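Local atomic coordinates of toxin 2A (Paenibacillus larvae, PDB entry 5URP), a protein that is an ADP-ribosyltransferase toxin and virulence factor, probably C3-like, that would transfer ADP-ribose from NAD+ to a host protein. Residues A[178-183]-A[187-192]; A[31-36]-A[151-156]; A[67-70]-A[74-77]; A[53-58]-A[82-87]. All coordinates share one frame; numbering follows the deposited sequence.

From the N terminus, 31-36 opens interaction 2, 53-58 opens interaction 4 and 67-70 opens interaction 3, and the three nest as brackets do. The last closes first, at 74-77, within the short link from helix 64-72 to helix 79-92. Interaction 4 closes next, at 82-87, and interaction 2 encloses both, ending at 151-156. Interaction 1 follows in series as a tight loop between 178-183 and 187-192. Interactions 3 and 4 meet at Asp-82 and tie the helices together. Interaction 2 brings helix 30-45 onto the end of strand 149-152, and interaction 1, within the three-stranded sheet and the loop leaving it, touches helix 50-61 and strand 149-152.

Interaction 1 (A[178-183]-A[187-192]); sequences YVDPIS and GQLEML
Tyr-178 and Met-191 face each other as an antiparallel, non-hydrogen-bonded pair, their CA atoms 4.6 Å apart, and one residue further on Val-179 N donates to Glu-190 O over 3.0 Å. Beyond this point the first segment leaves the strand, and Asp-180 takes over the work of pairing. Its OD1 accepts from Gly-187 N at 2.9 Å through the syn lone pair and from Leu-189 N at 3.0 Å, the latter approaching from 46° out of the carboxylate plane. A water donates a third hydrogen bond to Asp-180 OD1 at 2.8 Å and accepts one from Glu-190 N. With its CG swung anti to the backbone N (chi1 -167°), Asp-180 thus gathers the returning chain around a single buried oxygen. Sequence and position match the ARTT loop of C3-like ADP-ribosyltransferases, with Gln-188 and Glu-190 as the Q-x-E pair whose glutamate is catalytic in relatives. Consistent with such a site, Glu-190 OE2 is hydrogen-bonded to Ser-150, while OE1 meets a glycerol probably left from crystallisation. A second water receives a hydrogen bond from Ser-183 OG and donates to both Gln-188 OE1 and Glu-190 OE1, bridging the two segments. On the apolar side, Met-191 SD sits at the edge of the Tyr-178 ring, 4.9 Å from its centroid, a Met-aromatic contact. Leu-189 runs alongside the tyrosine, its CD2 3.4 Å from Tyr-178 OH. Val-179 CG2 rests against the extended stem of Glu-190, 3.7 Å from its CB.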
loop_
_atom_site.group_PDB
_atom_site.type_symbol
_atom_site.label_atom_id
_atom_site.label_comp_id
_atom_site.label_asym_id
_atom_site.label_seq_id
_atom_site.Cartn_x
_atom_site.Cartn_y
_atom_site.Cartn_z
ATOM N N TYR A 178 -7.890 3.316 -8.057
ATOM C CA TYR A 178 -8.421 4.206 -7.029
ATOM C C TYR A 178 -9.761 3.629 -6.602
ATOM O O TYR A 178 -10.730 3.707 -7.356
ATOM C CB TYR A 178 -8.583 5.617 -7.570
ATOM C CG TYR A 178 -9.087 6.582 -6.538
ATOM C CD1 TYR A 178 -8.283 6.944 -5.464
ATOM C CD2 TYR A 178 -10.353 7.130 -6.628
ATOM C CE1 TYR A 178 -8.735 7.855 -4.490
ATOM C CE2 TYR A 178 -10.825 8.042 -5.650
ATOM C CZ TYR A 178 -9.997 8.392 -4.600
ATOM O OH TYR A 178 -10.462 9.295 -3.666
ATOM N N VAL A 179 -9.825 3.054 -5.393
ATOM C CA VAL A 179 -11.004 2.306 -4.987
ATOM C C VAL A 179 -11.904 3.065 -4.010
ATOM O O VAL A 179 -12.946 2.526 -3.642
ATOM C CB VAL A 179 -10.625 0.929 -4.392
ATOM C CG1 VAL A 179 -9.866 0.053 -5.425
ATOM C CG2 VAL A 179 -9.816 1.069 -3.112
ATOM N N ASP A 180 -11.564 4.294 -3.627
ATOM C CA ASP A 180 -12.362 5.005 -2.622
ATOM C C ASP A 180 -13.847 5.088 -2.956
ATOM O O ASP A 180 -14.669 5.014 -2.027
ATOM C CB ASP A 180 -11.788 6.419 -2.437
ATOM C CG ASP A 180 -12.352 7.113 -1.204
ATOM O OD1 ASP A 180 -11.849 6.817 -0.104
ATOM O OD2 ASP A 180 -13.278 7.944 -1.366
ATOM N N PRO A 181 -14.263 5.266 -4.214
ATOM C CA PRO A 181 -15.700 5.397 -4.478
ATOM C C PRO A 181 -16.504 4.138 -4.203
ATOM O O PRO A 181 -17.735 4.241 -4.071
ATOM C CB PRO A 181 -15.749 5.796 -5.957
ATOM C CG PRO A 181 -14.412 6.447 -6.215
ATOM C CD PRO A 181 -13.451 5.624 -5.398
ATOM N N ILE A 182 -15.868 2.963 -4.106
ATOM C CA ILE A 182 -16.564 1.730 -3.736
ATOM C C ILE A 182 -15.979 1.093 -2.485
ATOM O O ILE A 182 -16.392 -0.000 -2.095
ATOM C CB ILE A 182 -16.609 0.714 -4.898
ATOM C CG1 ILE A 182 -15.195 0.307 -5.348
ATOM C CG2 ILE A 182 -17.438 1.267 -6.058
ATOM C CD1 ILE A 182 -15.199 -0.882 -6.344
ATOM N N SER A 183 -15.120 1.809 -1.774
ATOM C CA SER A 183 -14.522 1.259 -0.580
ATOM C C SER A 183 -15.554 1.216 0.536
ATOM O O SER A 183 -16.452 2.049 0.608
ATOM C CB SER A 183 -13.365 2.122 -0.103
ATOM O OG SER A 183 -12.860 1.582 1.114
ATOM N N GLY A 187 -13.052 7.873 2.294
ATOM C CA GLY A 187 -12.169 8.816 2.934
ATOM C C GLY A 187 -10.754 8.315 3.094
ATOM O O GLY A 187 -9.858 9.126 3.362
ATOM N N GLN A 188 -10.508 7.012 2.911
ATOM C CA GLN A 188 -9.153 6.504 2.998
ATOM C C GLN A 188 -8.346 6.846 1.753
ATOM O O GLN A 188 -7.113 6.787 1.800
ATOM C CB GLN A 188 -9.149 4.993 3.210
ATOM C CG GLN A 188 -9.698 4.615 4.593
ATOM C CD GLN A 188 -9.487 3.169 4.943
ATOM O OE1 GLN A 188 -9.444 2.297 4.084
ATOM N NE2 GLN A 188 -9.404 2.894 6.241
ATOM N N LEU A 189 -9.027 7.233 0.677
ATOM C CA LEU A 189 -8.404 7.618 -0.602
ATOM C C LEU A 189 -7.428 6.536 -1.082
ATOM O O LEU A 189 -6.294 6.815 -1.474
ATOM C CB LEU A 189 -7.699 8.973 -0.531
ATOM C CG LEU A 189 -8.496 10.175 -0.021
ATOM C CD1 LEU A 189 -7.853 11.464 -0.499
ATOM C CD2 LEU A 189 -9.968 10.118 -0.358
ATOM N N GLU A 190 -7.891 5.301 -1.045
ATOM C CA GLU A 190 -7.029 4.143 -1.260
ATOM C C GLU A 190 -6.706 3.925 -2.741
ATOM O O GLU A 190 -7.601 3.924 -3.595
ATOM C CB GLU A 190 -7.672 2.882 -0.699
ATOM C CG GLU A 190 -6.829 1.640 -0.922
ATOM C CD GLU A 190 -7.346 0.375 -0.262
ATOM O OE1 GLU A 190 -8.210 0.430 0.646
ATOM O OE2 GLU A 190 -6.862 -0.703 -0.667
ATOM N N MET A 191 -5.424 3.725 -3.008
ATOM C CA MET A 191 -4.922 3.214 -4.283
ATOM C C MET A 191 -4.505 1.772 -4.020
ATOM O O MET A 191 -3.630 1.512 -3.182
ATOM C CB MET A 191 -3.740 4.034 -4.804
ATOM C CG MET A 191 -4.038 5.449 -5.152
ATOM S SD MET A 191 -5.095 5.631 -6.600
ATOM C CE MET A 191 -4.095 4.868 -7.844
ATOM N N LEU A 192 -5.114 0.834 -4.738
ATOM C CA LEU A 192 -4.873 -0.579 -4.514
ATOM C C LEU A 192 -3.942 -1.084 -5.600
ATOM O O LEU A 192 -4.244 -0.925 -6.784
ATOM C CB LEU A 192 -6.189 -1.341 -4.534
ATOM C CG LEU A 192 -6.140 -2.842 -4.287
ATOM C CD1 LEU A 192 -5.455 -3.179 -2.987
ATOM C CD2 LEU A 192 -7.541 -3.443 -4.323
HETATM O O HOH W 1 -10.489 4.404 -0.120
HETATM O O HOH W 2 -10.242 2.011 1.522
#

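Interaction 2 (A[31-36]-A[151-156]); sequences EKAKKW and TSLVNG
Ala-33 carries the close part of this contact: its CB lies 3.7 Å from Val-154 CG1 and 3.9 Å from Leu-153 CB, so the small methyl lets helix 30-45 come down onto the turn that follows strand 149-152. The CA atoms of Ala-33 and Leu-153 are 6.1 Å apart. Leu-153 then spreads its two methyls along the helix. Leu-153 CD1 approaches the backbone at Ala-33 O, 3.4 Å away, and also comes within 3.8 Å of Trp-36 CE3, while Leu-153 CD2 reaches Trp-36 CZ3 at 3.8 Å. The leucine and the indole cross at about a right angle, with the methyls meeting the six-membered ring obliquely. The indole is carried to the leucine by a first torsion that sets CG of Trp-36 anti to its own backbone N (chi1 179°). The segments meet by van der Waals packing, without a hydrogen bond between them, and the polar order lies within the turn: Val-154 N donates to Ser-152 OG over 3.2 Å, an ST turn that fixes the chain where Leu-153 and Val-154 face the helix. Ser-152 OG is also hydrogen-bonded to Gln-188 O. The opposite character prevails on the outer side of the helix, where Glu-31, Lys-32 and Lys-35 are exposed and do not meet the turn. Trp-36 is partly exposed, its NE1 hydrogen-bonded to Asp-99 and its ring meeting that of Phe-26. Leu-153 also packs on Val-101 of strand 101-107 and on Tyr-178 of strand 177-178, so helix 30-45 rests where the three-stranded sheet nears the five-stranded one's edge.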
loop_
_atom_site.group_PDB
_atom_site.type_symbol
_atom_site.label_atom_id
_atom_site.label_comp_id
_atom_site.label_asym_id
_atom_site.label_seq_id
_atom_site.Cartn_x
_atom_site.Cartn_y
_atom_site.Cartn_z
ATOM N N GLU A 31 -8.613 17.108 -0.636
ATOM C CA GLU A 31 -9.587 17.547 -1.638
ATOM C C GLU A 31 -9.008 17.475 -3.048
ATOM O O GLU A 31 -9.671 16.977 -3.970
ATOM C CB GLU A 31 -10.098 18.951 -1.307
ATOM C CG GLU A 31 -11.113 18.938 -0.168
ATOM C CD GLU A 31 -12.203 17.874 -0.367
ATOM O OE1 GLU A 31 -12.908 17.921 -1.400
ATOM O OE2 GLU A 31 -12.330 16.970 0.489
ATOM N N LYS A 32 -7.755 17.905 -3.228
ATOM C CA LYS A 32 -7.098 17.748 -4.525
ATOM C C LYS A 32 -6.949 16.277 -4.909
ATOM O O LYS A 32 -7.186 15.905 -6.069
ATOM C CB LYS A 32 -5.726 18.424 -4.514
ATOM C CG LYS A 32 -5.733 19.910 -4.878
ATOM C CD LYS A 32 -4.316 20.499 -4.875
ATOM C CE LYS A 32 -3.406 19.908 -5.964
ATOM N NZ LYS A 32 -3.771 20.351 -7.349
ATOM N N ALA A 33 -6.543 15.432 -3.954
ATOM C CA ALA A 33 -6.313 14.015 -4.228
ATOM C C ALA A 33 -7.596 13.333 -4.680
ATOM O O ALA A 33 -7.595 12.546 -5.634
ATOM C CB ALA A 33 -5.768 13.325 -2.974
ATOM N N LYS A 34 -8.700 13.643 -4.013
ATOM C CA LYS A 34 -9.978 13.026 -4.326
ATOM C C LYS A 34 -10.412 13.339 -5.762
ATOM O O LYS A 34 -10.893 12.455 -6.483
ATOM C CB LYS A 34 -10.992 13.504 -3.302
ATOM C CG LYS A 34 -12.108 12.574 -2.960
ATOM C CD LYS A 34 -12.790 13.064 -1.680
ATOM C CE LYS A 34 -14.309 13.014 -1.774
ATOM N NZ LYS A 34 -14.855 11.627 -1.727
ATOM N N LYS A 35 -10.227 14.584 -6.210
ATOM C CA LYS A 35 -10.605 14.940 -7.581
ATOM C C LYS A 35 -9.798 14.159 -8.616
ATOM O O LYS A 35 -10.343 13.731 -9.651
ATOM C CB LYS A 35 -10.419 16.445 -7.798
ATOM C CG LYS A 35 -10.540 16.897 -9.265
ATOM C CD LYS A 35 -10.651 18.425 -9.395
ATOM C CE LYS A 35 -10.979 18.842 -10.828
ATOM N NZ LYS A 35 -12.241 18.204 -11.350
ATOM N N TRP A 36 -8.488 14.012 -8.385
ATOM C CA TRP A 36 -7.620 13.284 -9.305
ATOM C C TRP A 36 -7.985 11.814 -9.331
ATOM O O TRP A 36 -8.109 11.207 -10.407
ATOM C CB TRP A 36 -6.163 13.459 -8.890
ATOM C CG TRP A 36 -5.177 12.736 -9.741
ATOM C CD1 TRP A 36 -4.489 13.250 -10.812
ATOM C CD2 TRP A 36 -4.741 11.375 -9.603
ATOM N NE1 TRP A 36 -3.654 12.296 -11.341
ATOM C CE2 TRP A 36 -3.793 11.136 -10.631
ATOM C CE3 TRP A 36 -5.062 10.336 -8.724
ATOM C CZ2 TRP A 36 -3.163 9.906 -10.792
ATOM C CZ3 TRP A 36 -4.442 9.111 -8.893
ATOM C CH2 TRP A 36 -3.494 8.910 -9.907
ATOM N N THR A 151 -2.597 1.370 -0.343
ATOM C CA THR A 151 -1.888 2.617 -0.110
ATOM C C THR A 151 -2.911 3.737 -0.201
ATOM O O THR A 151 -4.078 3.494 -0.513
ATOM C CB THR A 151 -0.784 2.843 -1.149
ATOM O OG1 THR A 151 -1.374 3.155 -2.409
ATOM C CG2 THR A 151 0.097 1.613 -1.281
ATOM N N SER A 152 -2.493 4.965 0.101
ATOM C CA SER A 152 -3.371 6.127 0.032
ATOM C C SER A 152 -2.734 7.244 -0.780
ATOM O O SER A 152 -1.512 7.459 -0.744
ATOM C CB SER A 152 -3.699 6.675 1.452
ATOM O OG SER A 152 -4.570 7.801 1.377
ATOM N N LEU A 153 -3.583 8.015 -1.465
ATOM C CA LEU A 153 -3.110 9.200 -2.172
ATOM C C LEU A 153 -2.635 10.292 -1.229
ATOM O O LEU A 153 -1.925 11.209 -1.654
ATOM C CB LEU A 153 -4.209 9.771 -3.063
ATOM C CG LEU A 153 -4.585 9.010 -4.317
ATOM C CD1 LEU A 153 -5.726 9.760 -4.999
ATOM C CD2 LEU A 153 -3.385 8.900 -5.247
ATOM N N VAL A 154 -3.039 10.241 0.030
ATOM C CA VAL A 154 -2.574 11.240 0.979
ATOM C C VAL A 154 -1.913 10.547 2.162
ATOM O O VAL A 154 -2.150 9.370 2.475
ATOM C CB VAL A 154 -3.682 12.206 1.472
ATOM C CG1 VAL A 154 -4.176 13.039 0.331
ATOM C CG2 VAL A 154 -4.773 11.460 2.162
ATOM N N ASN A 155 -1.095 11.330 2.848
ATOM C CA ASN A 155 -0.405 10.886 4.049
ATOM C C ASN A 155 -1.336 11.182 5.219
ATOM O O ASN A 155 -1.224 12.207 5.876
ATOM C CB ASN A 155 0.928 11.599 4.170
ATOM C CG ASN A 155 1.744 11.122 5.319
ATOM O OD1 ASN A 155 1.419 10.143 5.990
ATOM N ND2 ASN A 155 2.815 11.842 5.581
ATOM N N GLY A 156 -2.285 10.260 5.443
ATOM C CA GLY A 156 -3.401 10.526 6.344
ATOM C C GLY A 156 -2.997 10.465 7.803
ATOM O O GLY A 156 -1.936 9.931 8.164
#

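Interaction 3 (A[67-70]-A[74-77]); sequences NTYL and GIGS
Gly-74 N donates to Tyr-69 O over 2.9 Å with a nearly straight N-H...O angle of 166°, a bond from a residue five positions further on that closes the end of helix 64-72. Gly-74 leaves helical geometry with a positive phi of 78°, a conformation that favours glycine. The other polar focus is Tyr-69 OH. Its strongest partner is Asp-82 of the next helix, and it also accepts from Lys-78 N; a weak, strongly bent bond from Ser-77 N, at 3.1 Å, adds to these. One hydroxyl is therefore shared by several groups, and this probably holds the far end of the side chain in place. Between the two foci the chain makes a type II beta turn from Gly-74 to Ser-77, with glycine again, Gly-76, at its third position; its N is bonded to the other carboxylate oxygen of Asp-82. Packing fills in around the ring, which extends from the helix with its CG anti to the backbone N (chi1 174°). Ser-77 CB lies 3.6 Å from Tyr-69 CE1, and Ile-75 CD1 sits at the ring's edge. Ile-75 CD1 also comes 3.7 Å from Leu-70 CD2, the two side chains running side by side. Further out, Tyr-69 packs on Met-81 and Ile-85, and Leu-70 on Tyr-148 and, with Ile-75, on Arg-195, so the helix end and the turn lie between helix 79-92 and the loops beside strands 149-152 and 190-193.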
loop_
_atom_site.group_PDB
_atom_site.type_symbol
_atom_site.label_atom_id
_atom_site.label_comp_id
_atom_site.label_asym_id
_atom_site.label_seq_id
_atom_site.Cartn_x
_atom_site.Cartn_y
_atom_site.Cartn_z
ATOM N N ASN A 67 -5.110 -11.083 2.559
ATOM C CA ASN A 67 -3.676 -10.793 2.510
ATOM C C ASN A 67 -2.876 -11.798 3.323
ATOM O O ASN A 67 -1.791 -12.220 2.902
ATOM C CB ASN A 67 -3.401 -9.362 2.951
ATOM C CG ASN A 67 -3.813 -8.354 1.888
ATOM O OD1 ASN A 67 -3.927 -8.688 0.692
ATOM N ND2 ASN A 67 -4.049 -7.125 2.307
ATOM N N THR A 68 -3.392 -12.206 4.482
ATOM C CA THR A 68 -2.750 -13.258 5.253
ATOM C C THR A 68 -2.687 -14.550 4.462
ATOM O O THR A 68 -1.680 -15.271 4.495
ATOM C CB THR A 68 -3.510 -13.479 6.565
ATOM O OG1 THR A 68 -3.506 -12.262 7.320
ATOM C CG2 THR A 68 -2.852 -14.557 7.372
ATOM N N TYR A 69 -3.772 -14.884 3.781
ATOM C CA TYR A 69 -3.791 -16.095 2.976
ATOM C C TYR A 69 -2.693 -16.046 1.921
ATOM O O TYR A 69 -1.923 -16.992 1.758
ATOM C CB TYR A 69 -5.175 -16.229 2.345
ATOM C CG TYR A 69 -5.343 -17.350 1.367
ATOM C CD1 TYR A 69 -5.575 -18.643 1.801
ATOM C CD2 TYR A 69 -5.312 -17.113 0.007
ATOM C CE1 TYR A 69 -5.746 -19.669 0.898
ATOM C CE2 TYR A 69 -5.484 -18.123 -0.895
ATOM C CZ TYR A 69 -5.702 -19.399 -0.453
ATOM O OH TYR A 69 -5.876 -20.426 -1.353
ATOM N N LEU A 70 -2.569 -14.911 1.237
ATOM C CA LEU A 70 -1.568 -14.800 0.179
ATOM C C LEU A 70 -0.150 -14.835 0.744
ATOM O O LEU A 70 0.759 -15.406 0.135
ATOM C CB LEU A 70 -1.801 -13.508 -0.593
ATOM C CG LEU A 70 -2.988 -13.464 -1.549
ATOM C CD1 LEU A 70 -3.218 -12.043 -2.000
ATOM C CD2 LEU A 70 -2.714 -14.361 -2.779
ATOM N N GLY A 74 -0.760 -19.056 0.160
ATOM C CA GLY A 74 -0.654 -18.989 -1.274
ATOM C C GLY A 74 -1.834 -19.640 -1.975
ATOM O O GLY A 74 -2.598 -20.420 -1.407
ATOM N N ILE A 75 -1.950 -19.315 -3.260
ATOM C CA ILE A 75 -3.028 -19.831 -4.091
ATOM C C ILE A 75 -3.025 -21.359 -4.103
ATOM O O ILE A 75 -1.975 -22.006 -4.027
ATOM C CB ILE A 75 -2.871 -19.267 -5.515
ATOM C CG1 ILE A 75 -2.891 -17.734 -5.481
ATOM C CG2 ILE A 75 -3.945 -19.800 -6.440
ATOM C CD1 ILE A 75 -4.105 -17.147 -4.837
ATOM N N GLY A 76 -4.222 -21.940 -4.209
ATOM C CA GLY A 76 -4.401 -23.372 -4.286
ATOM C C GLY A 76 -4.974 -23.995 -3.032
ATOM O O GLY A 76 -5.513 -25.106 -3.098
ATOM N N SER A 77 -4.871 -23.312 -1.894
ATOM C CA SER A 77 -5.266 -23.892 -0.617
ATOM C C SER A 77 -6.786 -23.918 -0.457
ATOM O O SER A 77 -7.377 -24.978 -0.234
ATOM C CB SER A 77 -4.608 -23.102 0.518
ATOM O OG SER A 77 -5.045 -23.559 1.785
#

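Interaction 4 (A[53-58]-A[82-87]); sequences KRQITL and DKKIEL
Gln-55, which reaches from helix 50-61 across to Lys-84 and Leu-87, is steadied by Glu-51 one turn earlier: Glu-51 OE2 accepts from Gln-55 NE2 and also forms a salt bridge with Arg-54 NE. This intrahelical grip sets the amide that the second helix meets. Gln-55 OE1 lies across the aliphatic part of Lys-84, 3.5 Å from Lys-84 CG and 3.6 Å from Lys-84 CD, the two side chains crossing at about a right angle. Bending at chi2 (-60°) turns the amide aside and leaves Gln-55 CG facing the neighbouring helix, where Leu-87 CD1 packs against it at 3.6 Å. Lys-83 folds back at its far end to bring NZ within 3.8 Å of Gln-55 NE2, a proximity of two donors and not a bond. Arg-54 NH1 and Lys-83 NZ are 5.4 Å apart, and the nearby carboxylate of Glu-51 would be expected to soften the gathering of positive charge. The contact is small, burying 177 Å² in all, with Gln-55 buried at its middle and the lysines toward solvent. The segment axes pass 9.5 Å apart at a signed crossing angle of -110°, so the helices meet steeply and touch over a short length, chiefly through a single glutamine. As in C3-like ADP-ribosyltransferases, which this toxin resembles, such crossing helices form the N-terminal helical part that precedes and packs beside the beta core.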
loop_
_atom_site.group_PDB
_atom_site.type_symbol
_atom_site.label_atom_id
_atom_site.label_comp_id
_atom_site.label_asym_id
_atom_site.label_seq_id
_atom_site.Cartn_x
_atom_site.Cartn_y
_atom_site.Cartn_z
ATOM N N LYS A 53 -16.468 -5.326 -8.795
ATOM C CA LYS A 53 -16.714 -4.225 -7.854
ATOM C C LYS A 53 -17.019 -4.754 -6.463
ATOM O O LYS A 53 -16.480 -4.253 -5.469
ATOM C CB LYS A 53 -17.872 -3.353 -8.342
ATOM C CG LYS A 53 -17.566 -2.591 -9.629
ATOM C CD LYS A 53 -18.817 -1.872 -10.105
ATOM C CE LYS A 53 -18.628 -1.218 -11.447
ATOM N NZ LYS A 53 -19.938 -1.150 -12.139
ATOM N N ARG A 54 -17.892 -5.751 -6.370
ATOM C CA ARG A 54 -18.272 -6.299 -5.068
ATOM C C ARG A 54 -17.068 -6.869 -4.325
ATOM O O ARG A 54 -16.924 -6.665 -3.113
ATOM C CB ARG A 54 -19.345 -7.359 -5.261
ATOM C CG ARG A 54 -19.686 -8.115 -4.006
ATOM C CD ARG A 54 -20.768 -9.144 -4.284
ATOM N NE ARG A 54 -20.287 -10.491 -3.987
ATOM C CZ ARG A 54 -20.500 -11.145 -2.847
ATOM N NH1 ARG A 54 -19.992 -12.361 -2.686
ATOM N NH2 ARG A 54 -21.223 -10.606 -1.874
ATOM N N GLN A 55 -16.185 -7.588 -5.028
ATOM C CA GLN A 55 -15.025 -8.164 -4.349
ATOM C C GLN A 55 -14.049 -7.100 -3.896
ATOM O O GLN A 55 -13.421 -7.259 -2.841
ATOM C CB GLN A 55 -14.314 -9.190 -5.242
ATOM C CG GLN A 55 -15.110 -10.433 -5.497
ATOM C CD GLN A 55 -15.468 -11.206 -4.227
ATOM O OE1 GLN A 55 -14.807 -11.090 -3.180
ATOM N NE2 GLN A 55 -16.540 -11.978 -4.308
ATOM N N ILE A 56 -13.897 -6.017 -4.667
ATOM C CA ILE A 56 -13.075 -4.906 -4.224
ATOM C C ILE A 56 -13.650 -4.318 -2.937
ATOM O O ILE A 56 -12.927 -4.093 -1.963
ATOM C CB ILE A 56 -12.956 -3.842 -5.326
ATOM C CG1 ILE A 56 -12.088 -4.415 -6.453
ATOM C CG2 ILE A 56 -12.373 -2.533 -4.803
ATOM C CD1 ILE A 56 -12.171 -3.659 -7.726
ATOM N N THR A 57 -14.956 -4.067 -2.920
ATOM C CA THR A 57 -15.592 -3.543 -1.702
ATOM C C THR A 57 -15.335 -4.471 -0.522
ATOM O O THR A 57 -14.959 -4.022 0.581
ATOM C CB THR A 57 -17.096 -3.351 -1.929
ATOM O OG1 THR A 57 -17.317 -2.367 -2.960
ATOM C CG2 THR A 57 -17.774 -2.871 -0.643
ATOM N N LEU A 58 -15.508 -5.770 -0.732
ATOM C CA LEU A 58 -15.361 -6.719 0.373
ATOM C C LEU A 58 -13.929 -6.789 0.858
ATOM O O LEU A 58 -13.684 -6.956 2.061
ATOM C CB LEU A 58 -15.856 -8.092 -0.032
ATOM C CG LEU A 58 -17.359 -8.192 -0.268
ATOM C CD1 LEU A 58 -17.654 -9.586 -0.748
ATOM C CD2 LEU A 58 -18.173 -7.841 0.995
ATOM N N ASP A 82 -9.394 -18.376 -3.528
ATOM C CA ASP A 82 -8.752 -18.216 -4.832
ATOM C C ASP A 82 -9.677 -17.514 -5.819
ATOM O O ASP A 82 -9.223 -16.731 -6.659
ATOM C CB ASP A 82 -8.322 -19.583 -5.380
ATOM C CG ASP A 82 -7.235 -20.228 -4.544
ATOM O OD1 ASP A 82 -6.632 -19.503 -3.712
ATOM O OD2 ASP A 82 -6.992 -21.439 -4.707
ATOM N N LYS A 83 -10.974 -17.817 -5.750
ATOM C CA LYS A 83 -11.967 -17.169 -6.605
ATOM C C LYS A 83 -12.014 -15.667 -6.371
ATOM O O LYS A 83 -12.119 -14.882 -7.320
ATOM C CB LYS A 83 -13.329 -17.803 -6.330
ATOM C CG LYS A 83 -14.550 -17.061 -6.860
ATOM C CD LYS A 83 -15.849 -17.638 -6.244
ATOM C CE LYS A 83 -16.042 -17.235 -4.760
ATOM N NZ LYS A 83 -16.295 -15.765 -4.584
ATOM N N LYS A 84 -11.965 -15.242 -5.107
ATOM C CA LYS A 84 -11.928 -13.813 -4.812
ATOM C C LYS A 84 -10.673 -13.163 -5.370
ATOM O O LYS A 84 -10.717 -12.053 -5.914
ATOM C CB LYS A 84 -11.979 -13.590 -3.302
ATOM C CG LYS A 84 -13.167 -14.164 -2.607
ATOM C CD LYS A 84 -13.188 -13.619 -1.177
ATOM C CE LYS A 84 -14.498 -13.906 -0.485
ATOM N NZ LYS A 84 -14.366 -15.146 0.313
ATOM N N ILE A 85 -9.537 -13.832 -5.209
ATOM C CA ILE A 85 -8.258 -13.285 -5.641
ATOM C C ILE A 85 -8.195 -13.200 -7.167
ATOM O O ILE A 85 -7.650 -12.238 -7.719
ATOM C CB ILE A 85 -7.132 -14.145 -5.041
ATOM C CG1 ILE A 85 -7.090 -13.911 -3.517
ATOM C CG2 ILE A 85 -5.780 -13.869 -5.700
ATOM C CD1 ILE A 85 -6.408 -15.032 -2.788
ATOM N N GLU A 86 -8.782 -14.176 -7.865
ATOM C CA GLU A 86 -8.858 -14.117 -9.327
ATOM C C GLU A 86 -9.635 -12.886 -9.787
ATOM O O GLU A 86 -9.234 -12.204 -10.738
ATOM C CB GLU A 86 -9.489 -15.413 -9.863
ATOM C CG GLU A 86 -9.756 -15.440 -11.349
ATOM C CD GLU A 86 -10.428 -16.734 -11.795
ATOM O OE1 GLU A 86 -10.740 -17.587 -10.931
ATOM O OE2 GLU A 86 -10.647 -16.892 -13.014
ATOM N N LEU A 87 -10.725 -12.554 -9.091
ATOM C CA LEU A 87 -11.549 -11.410 -9.470
ATOM C C LEU A 87 -10.822 -10.092 -9.234
ATOM O O LEU A 87 -10.830 -9.199 -10.094
ATOM C CB LEU A 87 -12.869 -11.465 -8.684
ATOM C CG LEU A 87 -13.856 -12.512 -9.181
ATOM C CD1 LEU A 87 -14.952 -12.830 -8.140
ATOM C CD2 LEU A 87 -14.488 -12.033 -10.462
#